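Local coordinates for protein galactokinase (Bifidobacterium longum subsp. infantis ATCC 15697 = JCM 1222 = DSM 20088, PDB 6TEQ) that probably transfers a phosphate from ATP to galactose as a member of the GHMP kinase family, and here holds 2-deoxy-2-fluoro-galactose in its sugar pocket, at residues 14-17 against 18-22; 390-393 against 394-398; 211-214 against 215-218; 21-24 against 25-29. All blocks are in the same frame, centred on the assembly; numbering follows the deposited sequence. Where two conformers were deposited one is given.

Interaction 1. Residues 14-17 against 18-22; sequences EGVS and QATKL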
loop_
_atom_site.group_PDB
_atom_site.type_symbol
_atom_site.label_atom_id
_atom_site.label_comp_id
_atom_site.label_asym_id
_atom_site.label_seq_id
_atom_site.Cartn_x
_atom_site.Cartn_y
_atom_site.Cartn_z
ATOM N N GLU A 14 5.318 7.480 21.276
ATOM C CA GLU A 14 4.108 8.298 21.031
ATOM C C GLU A 14 2.955 7.389 20.634
ATOM O O GLU A 14 1.838 7.585 21.135
ATOM C CB GLU A 14 4.418 9.287 19.903
ATOM C CG GLU A 14 5.218 10.515 20.342
ATOM C CD GLU A 14 5.792 11.370 19.222
ATOM O OE1 GLU A 14 5.782 10.949 18.027
ATOM O OE2 GLU A 14 6.224 12.497 19.569
ATOM N N GLY A 15 3.203 6.463 19.709
ATOM C CA GLY A 15 2.163 5.548 19.233
ATOM C C GLY A 15 1.637 4.693 20.369
ATOM O O GLY A 15 0.405 4.563 20.554
ATOM N N VAL A 16 2.545 4.122 21.147
ATOM C CA VAL A 16 2.127 3.283 22.300
ATOM C C VAL A 16 1.357 4.175 23.273
ATOM O O VAL A 16 0.291 3.757 23.777
ATOM C CB VAL A 16 3.306 2.573 22.960
ATOM C CG1 VAL A 16 2.942 1.942 24.281
ATOM C CG2 VAL A 16 3.887 1.530 22.019
ATOM N N SER A 17 1.922 5.327 23.611
ATOM C CA SER A 17 1.314 6.225 24.642
ATOM C C SER A 17 -0.113 6.618 24.203
ATOM O O SER A 17 -1.085 6.490 24.957
ATOM C CB SER A 17 2.222 7.412 24.901
ATOM O OG SER A 17 1.710 8.164 25.936
ATOM N N GLN A 18 -0.278 6.999 22.953
ATOM C CA GLN A 18 -1.556 7.542 22.456
ATOM C C GLN A 18 -2.590 6.437 22.277
ATOM O O GLN A 18 -3.785 6.639 22.595
ATOM C CB GLN A 18 -1.297 8.306 21.157
ATOM C CG GLN A 18 -0.588 9.635 21.384
ATOM C CD GLN A 18 -0.234 10.341 20.096
ATOM O OE1 GLN A 18 -1.048 10.411 19.204
ATOM N NE2 GLN A 18 0.879 11.061 20.104
ATOM N N ALA A 19 -2.190 5.283 21.747
ATOM C CA ALA A 19 -3.106 4.146 21.538
ATOM C C ALA A 19 -3.548 3.629 22.894
ATOM O O ALA A 19 -4.762 3.344 23.072
ATOM C CB ALA A 19 -2.435 3.070 20.750
ATOM N N THR A 20 -2.622 3.581 23.849
ATOM C CA THR A 20 -2.933 3.066 25.215
ATOM C C THR A 20 -3.922 4.012 25.897
ATOM O O THR A 20 -4.892 3.553 26.427
ATOM C CB THR A 20 -1.683 2.846 26.043
ATOM O OG1 THR A 20 -0.820 1.914 25.380
ATOM C CG2 THR A 20 -2.062 2.300 27.398
ATOM N N LYS A 21 -3.660 5.314 25.856
ATOM C CA LYS A 21 -4.537 6.315 26.481
ATOM C C LYS A 21 -5.944 6.243 25.842
ATOM O O LYS A 21 -6.958 6.319 26.565
ATOM C CB LYS A 21 -3.889 7.703 26.360
ATOM C CG LYS A 21 -4.736 8.879 26.870
ATOM C CD LYS A 21 -3.929 10.122 27.063
ATOM C CE LYS A 21 -4.696 11.413 27.364
ATOM N NZ LYS A 21 -6.041 11.211 27.940
ATOM N N LEU A 22 -6.063 6.163 24.518
ATOM C CA LEU A 22 -7.393 6.119 23.895
ATOM C C LEU A 22 -8.105 4.841 24.358
ATOM O O LEU A 22 -9.330 4.834 24.584
ATOM C CB LEU A 22 -7.266 6.171 22.378
ATOM C CG LEU A 22 -8.561 6.087 21.600
ATOM C CD1 LEU A 22 -9.461 7.251 21.930
ATOM C CD2 LEU A 22 -8.289 6.121 20.111
#

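Interaction 2. Residues 390-393 against 394-398; sequences ADRF and EKEGF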
loop_
_atom_site.group_PDB
_atom_site.type_symbol
_atom_site.label_atom_id
_atom_site.label_comp_id
_atom_site.label_asym_id
_atom_site.label_seq_id
_atom_site.Cartn_x
_atom_site.Cartn_y
_atom_site.Cartn_z
ATOM N N ALA A 390 3.720 22.985 -3.769
ATOM C CA ALA A 390 2.703 23.737 -2.976
ATOM C C ALA A 390 2.418 25.076 -3.653
ATOM O O ALA A 390 1.210 25.419 -3.823
ATOM C CB ALA A 390 3.113 23.902 -1.541
ATOM N N ASP A 391 3.458 25.788 -4.099
ATOM C CA ASP A 391 3.259 27.129 -4.722
ATOM C C ASP A 391 2.490 26.912 -6.013
ATOM O O ASP A 391 1.516 27.614 -6.281
ATOM C CB ASP A 391 4.574 27.844 -4.974
ATOM C CG ASP A 391 5.228 28.474 -3.778
ATOM O OD1 ASP A 391 4.860 28.095 -2.680
ATOM O OD2 ASP A 391 5.994 29.506 -3.989
ATOM N N ARG A 392 2.871 25.871 -6.770
ATOM C CA ARG A 392 2.189 25.621 -8.045
ATOM C C ARG A 392 0.715 25.219 -7.817
ATOM O O ARG A 392 -0.163 25.629 -8.586
ATOM C CB ARG A 392 2.921 24.519 -8.789
ATOM C CG ARG A 392 2.207 24.075 -10.041
ATOM C CD ARG A 392 2.074 25.159 -11.125
ATOM N NE ARG A 392 1.551 24.524 -12.339
ATOM C CZ ARG A 392 2.269 23.791 -13.191
ATOM N NH1 ARG A 392 3.543 23.586 -13.008
ATOM N NH2 ARG A 392 1.725 23.184 -14.209
ATOM N N PHE A 393 0.453 24.392 -6.835
ATOM C CA PHE A 393 -0.917 23.990 -6.481
ATOM C C PHE A 393 -1.762 25.238 -6.216
ATOM O O PHE A 393 -2.922 25.291 -6.674
ATOM C CB PHE A 393 -0.859 23.005 -5.327
ATOM C CG PHE A 393 -0.773 21.557 -5.760
ATOM C CD1 PHE A 393 -0.036 21.186 -6.870
ATOM C CD2 PHE A 393 -1.362 20.578 -5.004
ATOM C CE1 PHE A 393 0.043 19.845 -7.245
ATOM C CE2 PHE A 393 -1.287 19.249 -5.386
ATOM C CZ PHE A 393 -0.563 18.898 -6.486
ATOM N N GLU A 394 -1.260 26.161 -5.412
ATOM C CA GLU A 394 -1.998 27.393 -5.105
ATOM C C GLU A 394 -2.275 28.166 -6.399
ATOM O O GLU A 394 -3.400 28.605 -6.599
ATOM C CB GLU A 394 -1.242 28.209 -4.071
ATOM C CG GLU A 394 -2.015 29.462 -3.711
ATOM C CD GLU A 394 -3.322 29.275 -2.962
ATOM O OE1 GLU A 394 -3.643 28.118 -2.595
ATOM O OE2 GLU A 394 -3.992 30.312 -2.749
ATOM N N LYS A 395 -1.296 28.304 -7.293
ATOM C CA LYS A 395 -1.530 28.972 -8.595
ATOM C C LYS A 395 -2.643 28.255 -9.358
ATOM O O LYS A 395 -3.381 28.934 -10.018
ATOM C CB LYS A 395 -0.339 28.893 -9.514
ATOM C CG LYS A 395 0.612 30.043 -9.439
ATOM C CD LYS A 395 1.746 29.838 -10.395
ATOM C CE LYS A 395 1.653 30.681 -11.631
ATOM N NZ LYS A 395 2.936 30.545 -12.362
ATOM N N GLU A 396 -2.704 26.919 -9.267
ATOM C CA GLU A 396 -3.683 26.077 -10.016
ATOM C C GLU A 396 -5.072 26.111 -9.366
ATOM O O GLU A 396 -5.999 25.570 -9.928
ATOM C CB GLU A 396 -3.211 24.614 -10.071
ATOM C CG GLU A 396 -1.994 24.434 -10.948
ATOM C CD GLU A 396 -2.168 24.602 -12.448
ATOM O OE1 GLU A 396 -3.320 24.574 -12.892
ATOM O OE2 GLU A 396 -1.133 24.789 -13.173
ATOM N N GLY A 397 -5.193 26.616 -8.155
ATOM C CA GLY A 397 -6.438 26.561 -7.375
ATOM C C GLY A 397 -6.699 25.214 -6.721
ATOM O O GLY A 397 -7.842 24.993 -6.290
ATOM N N PHE A 398 -5.652 24.407 -6.527
ATOM C CA PHE A 398 -5.754 23.076 -5.892
ATOM C C PHE A 398 -5.699 23.225 -4.370
ATOM O O PHE A 398 -5.134 24.190 -3.859
ATOM C CB PHE A 398 -4.628 22.153 -6.353
ATOM C CG PHE A 398 -4.550 21.846 -7.814
ATOM C CD1 PHE A 398 -5.684 21.867 -8.620
ATOM C CD2 PHE A 398 -3.356 21.410 -8.377
ATOM C CE1 PHE A 398 -5.633 21.504 -9.955
ATOM C CE2 PHE A 398 -3.313 21.060 -9.733
ATOM C CZ PHE A 398 -4.450 21.119 -10.517
HETATM O O HOH W 1 -0.871 23.232 -15.546
#

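Interaction 3. Residues 211-214 against 215-218; sequences ELTP and LENV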
loop_
_atom_site.group_PDB
_atom_site.type_symbol
_atom_site.label_atom_id
_atom_site.label_comp_id
_atom_site.label_asym_id
_atom_site.label_seq_id
_atom_site.Cartn_x
_atom_site.Cartn_y
_atom_site.Cartn_z
ATOM N N GLU A 211 0.916 -19.114 -7.135
ATOM C CA GLU A 211 1.335 -20.504 -6.819
ATOM C C GLU A 211 2.616 -20.507 -5.953
ATOM O O GLU A 211 3.018 -21.583 -5.508
ATOM C CB GLU A 211 1.534 -21.341 -8.083
ATOM C CG GLU A 211 2.721 -20.934 -8.900
ATOM C CD GLU A 211 2.508 -19.796 -9.917
ATOM O OE1 GLU A 211 1.459 -19.055 -9.903
ATOM O OE2 GLU A 211 3.415 -19.655 -10.768
ATOM N N LEU A 212 3.274 -19.368 -5.735
ATOM C CA LEU A 212 4.562 -19.293 -5.005
ATOM C C LEU A 212 4.342 -19.442 -3.513
ATOM O O LEU A 212 3.375 -18.897 -2.947
ATOM C CB LEU A 212 5.267 -17.962 -5.280
ATOM C CG LEU A 212 5.599 -17.779 -6.743
ATOM C CD1 LEU A 212 6.351 -16.496 -7.009
ATOM C CD2 LEU A 212 6.284 -18.965 -7.328
ATOM N N THR A 213 5.323 -20.058 -2.893
ATOM C CA THR A 213 5.356 -20.142 -1.447
ATOM C C THR A 213 5.953 -18.856 -0.934
ATOM O O THR A 213 6.549 -18.082 -1.699
ATOM C CB THR A 213 6.200 -21.299 -0.921
ATOM O OG1 THR A 213 7.514 -20.958 -1.352
ATOM C CG2 THR A 213 5.734 -22.628 -1.466
ATOM N N PRO A 214 5.773 -18.556 0.359
ATOM C CA PRO A 214 6.242 -17.276 0.882
ATOM C C PRO A 214 7.757 -17.048 0.701
ATOM O O PRO A 214 8.142 -15.936 0.387
ATOM C CB PRO A 214 5.843 -17.319 2.368
ATOM C CG PRO A 214 4.604 -18.110 2.307
ATOM C CD PRO A 214 4.886 -19.231 1.312
ATOM N N LEU A 215 8.568 -18.081 0.898
ATOM C CA LEU A 215 10.023 -17.893 0.774
ATOM C C LEU A 215 10.428 -17.802 -0.704
ATOM O O LEU A 215 11.593 -17.444 -0.935
ATOM C CB LEU A 215 10.761 -18.979 1.553
ATOM C CG LEU A 215 11.374 -18.578 2.889
ATOM C CD1 LEU A 215 10.561 -17.589 3.693
ATOM C CD2 LEU A 215 11.648 -19.833 3.715
ATOM N N GLU A 216 9.522 -18.129 -1.647
ATOM C CA GLU A 216 9.763 -17.943 -3.097
ATOM C C GLU A 216 9.362 -16.557 -3.583
ATOM O O GLU A 216 9.765 -16.212 -4.696
ATOM C CB GLU A 216 8.956 -18.982 -3.899
ATOM C CG GLU A 216 9.467 -20.415 -3.786
ATOM C CD GLU A 216 8.633 -21.490 -4.496
ATOM O OE1 GLU A 216 7.374 -21.314 -4.720
ATOM O OE2 GLU A 216 9.223 -22.590 -4.732
ATOM N N ASN A 217 8.473 -15.843 -2.859
ATOM C CA ASN A 217 7.736 -14.735 -3.511
ATOM C C ASN A 217 8.248 -13.377 -3.008
ATOM O O ASN A 217 7.729 -12.372 -3.521
ATOM C CB ASN A 217 6.243 -14.917 -3.437
ATOM C CG ASN A 217 5.600 -14.594 -2.118
ATOM O OD1 ASN A 217 6.260 -14.167 -1.146
ATOM N ND2 ASN A 217 4.305 -14.764 -2.070
ATOM N N VAL A 218 9.284 -13.357 -2.184
ATOM C CA VAL A 218 9.931 -12.098 -1.847
ATOM C C VAL A 218 11.444 -12.189 -1.892
ATOM O O VAL A 218 12.027 -13.192 -1.552
ATOM C CB VAL A 218 9.492 -11.561 -0.493
ATOM C CG1 VAL A 218 8.049 -11.148 -0.488
ATOM C CG2 VAL A 218 9.884 -12.381 0.703
#

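Interaction 4. Residues 21-24 against 25-29; sequences KLFV and DTYGA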
loop_
_atom_site.group_PDB
_atom_site.type_symbol
_atom_site.label_atom_id
_atom_site.label_comp_id
_atom_site.label_asym_id
_atom_site.label_seq_id
_atom_site.Cartn_x
_atom_site.Cartn_y
_atom_site.Cartn_z
ATOM N N LYS A 21 -3.660 5.314 25.856
ATOM C CA LYS A 21 -4.537 6.315 26.481
ATOM C C LYS A 21 -5.944 6.243 25.842
ATOM O O LYS A 21 -6.958 6.319 26.565
ATOM C CB LYS A 21 -3.889 7.703 26.360
ATOM C CG LYS A 21 -4.736 8.879 26.870
ATOM C CD LYS A 21 -3.929 10.122 27.063
ATOM C CE LYS A 21 -4.696 11.413 27.364
ATOM N NZ LYS A 21 -6.041 11.211 27.940
ATOM N N LEU A 22 -6.063 6.163 24.518
ATOM C CA LEU A 22 -7.393 6.119 23.895
ATOM C C LEU A 22 -8.105 4.841 24.358
ATOM O O LEU A 22 -9.330 4.834 24.584
ATOM C CB LEU A 22 -7.266 6.171 22.378
ATOM C CG LEU A 22 -8.561 6.087 21.600
ATOM C CD1 LEU A 22 -9.461 7.251 21.930
ATOM C CD2 LEU A 22 -8.289 6.121 20.111
ATOM N N PHE A 23 -7.358 3.773 24.478
ATOM C CA PHE A 23 -7.947 2.477 24.906
ATOM C C PHE A 23 -8.469 2.622 26.352
ATOM O O PHE A 23 -9.639 2.293 26.598
ATOM C CB PHE A 23 -6.902 1.363 24.843
ATOM C CG PHE A 23 -7.506 0.013 25.090
ATOM C CD1 PHE A 23 -7.808 -0.371 26.403
ATOM C CD2 PHE A 23 -7.831 -0.810 24.036
ATOM C CE1 PHE A 23 -8.385 -1.593 26.617
ATOM C CE2 PHE A 23 -8.408 -2.055 24.247
ATOM C CZ PHE A 23 -8.686 -2.432 25.542
ATOM N N VAL A 24 -7.668 3.177 27.256
ATOM C CA VAL A 24 -8.026 3.285 28.707
ATOM C C VAL A 24 -9.165 4.293 28.819
ATOM O O VAL A 24 -10.157 3.992 29.542
ATOM C CB VAL A 24 -6.793 3.639 29.569
ATOM C CG1 VAL A 24 -7.167 4.036 30.999
ATOM C CG2 VAL A 24 -5.807 2.469 29.643
ATOM N N ASP A 25 -9.090 5.433 28.115
ATOM C CA ASP A 25 -10.182 6.452 28.090
ATOM C C ASP A 25 -11.525 5.872 27.589
ATOM O O ASP A 25 -12.633 6.360 27.950
ATOM C CB ASP A 25 -9.751 7.632 27.211
ATOM C CG ASP A 25 -8.706 8.467 27.922
ATOM O OD1 ASP A 25 -8.452 8.181 29.134
ATOM O OD2 ASP A 25 -8.150 9.366 27.274
ATOM N N THR A 26 -11.481 4.944 26.667
ATOM C CA THR A 26 -12.683 4.452 25.976
ATOM C C THR A 26 -13.247 3.256 26.760
ATOM O O THR A 26 -14.486 3.202 26.900
ATOM C CB THR A 26 -12.382 4.074 24.535
ATOM O OG1 THR A 26 -11.795 5.133 23.801
ATOM C CG2 THR A 26 -13.648 3.611 23.857
ATOM N N TYR A 27 -12.382 2.310 27.159
ATOM C CA TYR A 27 -12.796 0.978 27.669
ATOM C C TYR A 27 -12.486 0.751 29.140
ATOM O O TYR A 27 -13.049 -0.205 29.667
ATOM C CB TYR A 27 -12.091 -0.127 26.872
ATOM C CG TYR A 27 -12.283 -0.026 25.393
ATOM C CD1 TYR A 27 -13.548 0.009 24.857
ATOM C CD2 TYR A 27 -11.232 0.066 24.500
ATOM C CE1 TYR A 27 -13.786 0.089 23.495
ATOM C CE2 TYR A 27 -11.456 0.176 23.123
ATOM C CZ TYR A 27 -12.732 0.209 22.605
ATOM O OH TYR A 27 -13.048 0.262 21.264
ATOM N N GLY A 28 -11.771 1.664 29.786
ATOM C CA GLY A 28 -11.356 1.658 31.200
ATOM C C GLY A 28 -10.288 0.645 31.489
ATOM O O GLY A 28 -9.319 0.996 32.164
ATOM N N ALA A 29 -10.486 -0.589 31.038
ATOM C CA ALA A 29 -9.468 -1.678 31.148
ATOM C C ALA A 29 -8.129 -1.247 30.493
ATOM O O ALA A 29 -8.130 -0.445 29.528
ATOM C CB ALA A 29 -10.005 -2.971 30.515
#

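Interaction 1. Residues 14-17 against 18-22
Within helix 12-27, V16 and T20 sit one turn apart, side by side and pointing the same way, joined through one shared backbone oxygen. V16 O accepts twice from T20: from its N at 2.9 Å and from its hydroxyl OG1 at 2.7 Å. The two donors reach the carbonyl from opposite faces of its plane, and both are tilted from that plane. With OG1 beside its own backbone N and opposite the carbonyl carbon (chi1 -59°), T20 turns the hydroxyl back along the helix. V16 CG1 flanks the same hydroxyl, 3.9 Å from OG1. A valine in place of T20 would keep the branched shape, but V16 O would probably be left with the amide alone and the added side-chain tie across the turn would be lost. The other i to i+4 bonds run Q18 N to E14 O, A19 N to G15 O and K21 N to S17 O. One side of this helix lies against β-strands: V16 touches E415 and A416, the A19 methyl rests on F65 and A67, and Q18 reaches V130. Q18 stretches back toward E14, its CG 3.2 Å from E14 O and its NE2 4.0 Å from E14 CB. The E14 carboxylate instead turns toward the helix start, where OE1 accepts from T11 N, while K21 NZ pairs with D25 in the following turn.

Interaction 2. Residues 390-393 against 394-398
R392 and E396, one helical turn apart near the end of helix 382-396, form a salt bridge in which R392 NE lies 2.8 Å from E396 OE2. The bond is nearly straight (171°): the oxygen sits in the guanidinium plane and uses its anti lone pair, the one away from OE1. R392 NH2 adds only a weak bond to the same OE2, at 3.4 Å. A water bridges the two, accepting from R392 NH2 and donating to E396 OE2, each at 2.9 Å. The arginine kinks at chi2 (64°), which folds its guanidinium along the helix toward the glutamate, and the R392 side chain also touches I349 and V353 of helix 345-356. Beyond E396 the helix stops in a Schellman motif. F398 N reaches back to F393 O at 2.9 Å and G397 N to E394 O at 3.1 Å, with G397 at positive phi, a conformation that favours glycine. The reversal brings F398 to F393 for the apolar contact that commonly accompanies this motif. The rings meet T-shaped, planes at 87° and centroids 5.0 Å apart, the F398 edge directed at the F393 face, where CD2 stands above the rim. E396 CB lies over the centre of one F398 face, while E346 and I349 also touch that residue; F393 turns inward to T237 and P401. The last turn thus combines a charged pair with an aromatic one, and with three donors around it, one of them weak, OE2 is likely to stay ionised.

Interaction 3. Residues 211-214 against 215-218
Two acceptors, N217 OD1 and P214 O, lie only 3.0 Å apart with no hydrogen to share between them. Their closeness is paid for by R197, whose NH1 donates to N217 OD1 and whose NH2 donates to P214 O, so one guanidinium spans the pair. The amide of N217 gets there because CG stands between the backbone N and the carbonyl carbon (chi1 77°), a crowded position that bends the side chain back over the turn. Were N217 an alanine, R197 NH1 would probably lose this acceptor, leaving the bond to P214 O as the one of the pair that remains. The short, weakly bonded helix 214-217 opens with a capping box, and an uneven one. E216 OE1 takes T213 N at 3.0 Å in a nearly straight bond (172°), the donor meeting it on the anti side but 35° out of the carboxylate plane. In the other direction E216 N gives only a weak bond to T213 OG1, at 3.5 Å, and a shorter one to T213 O, at 3.0 Å. N217 N donates to P214 O from above the carbonyl plane, 3.3 Å away. L212 packs against the same two residues, its CB 3.7 Å from N217 CB and its CD2 3.7 Å from E216 OE1. P214 packs on A166 and V169 of helix 165-183. The turn links the antiparallel strands 202-207 and 218-222, and its cohesion is largely polar: backbone bonds that meet their carbonyls from above the plane are supplemented by the E216 carboxylate on T213 N and by R197 on P214 O and N217 OD1.

Interaction 4. Residues 21-24 against 25-29
F23 and Y27 make an edge-to-face aromatic contact in the last turn of helix 12-27, on the side that faces the β-sheet. The Y27 edge points at the F23 face, ring centroids 4.8 Å apart and planes at 65°, with Y27 CD2 above the ring centre and 3.5 Å from F23 CE2. F23 CG is anti to the backbone N (chi1 -172°), which lays the ring under the following turn, where A29 O meets its edge 3.1 Å from CE1. Both rings press on the strands beneath, F23 on A67 and A128, Y27 on V79 and V87, while Y27 OH hydrogen-bonds to A127 O. The helix finishes here: G28 N still bonds to V24 O, at 2.8 Å, but G28 itself turns to positive phi. L22 O takes both T26 OG1, at 2.6 Å, and T26 N, at 3.0 Å, from opposite faces of its plane, and L22 CD1 lies alongside the same hydroxyl. On the outer surface K21 and D25 form a salt bridge, NZ 2.9 Å from OD2 and meeting its syn lone pair; a bend at the end of the lysine chain (chi4 23°) swings the ammonium toward the carboxylate.

Interactions 1 and 4 share helix 12-27 and K21 and L22, their centres about 10 Å apart, so they read as consecutive turns of one helix laid on the β-sheet. Both use a threonine hydroxyl on a carbonyl one turn back, but only interaction 4 adds an aromatic pair and a salt bridge. Interaction 2, also at a helix end, resembles interaction 4 in combining these two kinds of contact, yet their centres are about 42 Å apart, and it lies away from the annotated sites. Interactions 1 and 2 are partly buried; 3 and 4 are surface contacts. Interaction 3 alone concerns a helix start, without aromatic packing, and lies across the chain's centre from interaction 2.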